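Local coordinates for competence protein PILN (Thermus thermophilus, PDB 4BHQ) that probably forms part of the inner-membrane platform that initiates type IV pilus assembly, its periplasmic region belonging to a pilus-biogenesis dimerization family, at residues P129-E134 and V153-G158. Sequence-based numbering, arbitrary orientation.
Sequences PRFGIE and VGVTGG
With CG trans to the backbone N (chi1 -178°) and a bend at chi2 of 113°, the Arg130 side chain crosses Thr156 and carries NE to the carbonyl oxygen of that residue. Phe131 instead holds CG trans to its own carbonyl carbon (chi1 -66°), which lays the ring alongside Val155. The example illustrates how an antiparallel ladder can be prolonged past its last regular pair by a side chain. Gly132 and Gly154 form the hydrogen-bonded pair, joined by Gly132 N to Gly154 O at 3.0 Å and Gly154 N to Gly132 O at 2.9 Å; Phe131 with Val155 and Ile133 with Val153 are the non-hydrogen-bonded pairs flanking it. Next along, Thr156 N meets Arg130 O at 2.9 Å and almost straight, while the Thr156 hydroxyl adds a weak second bond to the same oxygen. The final rung is the 3.0 Å bond from Arg130 NE to Thr156 O: the acceptor lies at the guanidinium edge, in its plane, although the donor sits above the carbonyl plane. One methyl of Val155, CG1, covers a face of that guanidinium. Phe131, Ile133, Val153 and Val155 share one sheet face. There Phe131 CE2 lies 3.6 Å from Val155 CG2, Val153 CG1 reaches the ring edge at CD2, 3.7 Å away, and Val153 CG2 packs on Ile133 CD1. Phe125 touches Val153 and Ile133, and Phe60 and Tyr56 of the second subunit pack on Val153 and Val155, consistent with a face used in dimerization. Within the chain the two segments join the start of strand 131-141, outermost in the four-stranded antiparallel sheet, to the end of its hairpin partner 146-156, whose other neighbour is strand 102-112.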
loop_
_atom_site.group_PDB
_atom_site.type_symbol
_atom_site.label_atom_id
_atom_site.label_comp_id
_atom_site.label_asym_id
_atom_site.label_seq_id
_atom_site.Cartn_x
_atom_site.Cartn_y
_atom_site.Cartn_z
ATOM N N PRO A 129 -5.465 -7.835 -16.182
ATOM C CA PRO A 129 -6.913 -7.824 -16.421
ATOM C C PRO A 129 -7.681 -7.229 -15.256
ATOM O O PRO A 129 -8.826 -6.830 -15.409
ATOM C CB PRO A 129 -7.283 -9.338 -16.522
ATOM C CG PRO A 129 -5.994 -10.081 -16.614
ATOM C CD PRO A 129 -4.938 -9.207 -15.985
ATOM N N ARG A 130 -7.068 -7.189 -14.075
ATOM C CA ARG A 130 -7.807 -6.685 -12.926
ATOM C C ARG A 130 -7.659 -5.120 -12.746
ATOM O O ARG A 130 -8.380 -4.513 -12.003
ATOM C CB ARG A 130 -7.338 -7.489 -11.740
ATOM C CG ARG A 130 -8.043 -7.142 -10.456
ATOM C CD ARG A 130 -8.927 -8.273 -9.929
ATOM N NE ARG A 130 -9.543 -7.834 -8.662
ATOM C CZ ARG A 130 -8.976 -8.031 -7.465
ATOM N NH1 ARG A 130 -7.809 -8.684 -7.403
ATOM N NH2 ARG A 130 -9.586 -7.608 -6.343
ATOM N N PHE A 131 -6.686 -4.528 -13.456
ATOM C CA PHE A 131 -6.312 -3.128 -13.269
ATOM C C PHE A 131 -6.304 -2.329 -14.546
ATOM O O PHE A 131 -6.111 -2.878 -15.617
ATOM C CB PHE A 131 -4.876 -3.044 -12.661
ATOM C CG PHE A 131 -4.795 -3.601 -11.266
ATOM C CD1 PHE A 131 -4.544 -4.945 -11.078
ATOM C CD2 PHE A 131 -5.023 -2.787 -10.161
ATOM C CE1 PHE A 131 -4.524 -5.476 -9.790
ATOM C CE2 PHE A 131 -4.959 -3.319 -8.866
ATOM C CZ PHE A 131 -4.724 -4.684 -8.704
ATOM N N GLY A 132 -6.586 -1.023 -14.414
ATOM C CA GLY A 132 -6.346 -0.052 -15.463
ATOM C C GLY A 132 -5.632 1.104 -14.782
ATOM O O GLY A 132 -5.660 1.229 -13.540
ATOM N N ILE A 133 -5.002 1.953 -15.571
ATOM C CA ILE A 133 -4.356 3.149 -15.013
ATOM C C ILE A 133 -4.652 4.345 -15.925
ATOM O O ILE A 133 -4.630 4.212 -17.170
ATOM C CB ILE A 133 -2.856 2.901 -14.799
ATOM C CG1 ILE A 133 -2.207 4.122 -14.125
ATOM C CG2 ILE A 133 -2.161 2.531 -16.123
ATOM C CD1 ILE A 133 -0.833 3.897 -13.505
ATOM N N GLU A 134 -4.954 5.489 -15.332
ATOM C CA GLU A 134 -4.938 6.740 -16.093
ATOM C C GLU A 134 -3.844 7.624 -15.581
ATOM O O GLU A 134 -3.938 8.143 -14.459
ATOM C CB GLU A 134 -6.311 7.434 -16.056
ATOM C CG GLU A 134 -6.240 8.771 -16.776
ATOM C CD GLU A 134 -7.581 9.235 -17.344
ATOM O OE1 GLU A 134 -8.371 9.848 -16.585
ATOM O OE2 GLU A 134 -7.797 8.998 -18.564
ATOM N N VAL A 153 -5.569 4.668 -10.480
ATOM C CA VAL A 153 -5.609 3.224 -10.778
ATOM C C VAL A 153 -7.016 2.659 -10.535
ATOM O O VAL A 153 -7.569 2.819 -9.440
ATOM C CB VAL A 153 -4.538 2.430 -9.974
ATOM C CG1 VAL A 153 -4.824 0.923 -9.984
ATOM C CG2 VAL A 153 -3.148 2.687 -10.586
ATOM N N GLY A 154 -7.580 1.969 -11.542
ATOM C CA GLY A 154 -8.904 1.377 -11.365
ATOM C C GLY A 154 -8.745 -0.143 -11.135
ATOM O O GLY A 154 -7.877 -0.772 -11.688
ATOM N N VAL A 155 -9.589 -0.695 -10.248
ATOM C CA VAL A 155 -9.573 -2.113 -9.942
ATOM C C VAL A 155 -10.965 -2.712 -10.139
ATOM O O VAL A 155 -11.958 -2.184 -9.636
ATOM C CB VAL A 155 -9.140 -2.362 -8.446
ATOM C CG1 VAL A 155 -8.768 -3.869 -8.278
ATOM C CG2 VAL A 155 -7.924 -1.466 -8.149
ATOM N N THR A 156 -10.973 -3.821 -10.882
ATOM C CA THR A 156 -12.193 -4.629 -11.164
ATOM C C THR A 156 -12.564 -5.530 -10.022
ATOM O O THR A 156 -11.728 -5.865 -9.176
ATOM C CB THR A 156 -12.028 -5.595 -12.346
ATOM O OG1 THR A 156 -11.086 -6.589 -11.970
ATOM C CG2 THR A 156 -11.537 -4.863 -13.605
ATOM N N GLY A 157 -13.836 -5.919 -10.002
ATOM C CA GLY A 157 -14.346 -6.879 -9.024
ATOM C C GLY A 157 -13.621 -8.212 -9.096
ATOM O O GLY A 157 -13.619 -8.964 -8.114
ATOM N N GLY A 158 -12.997 -8.494 -10.247
ATOM C CA GLY A 158 -12.105 -9.654 -10.416
ATOM C C GLY A 158 -12.857 -10.942 -10.706
ATOM O O GLY A 158 -14.093 -10.991 -10.577
#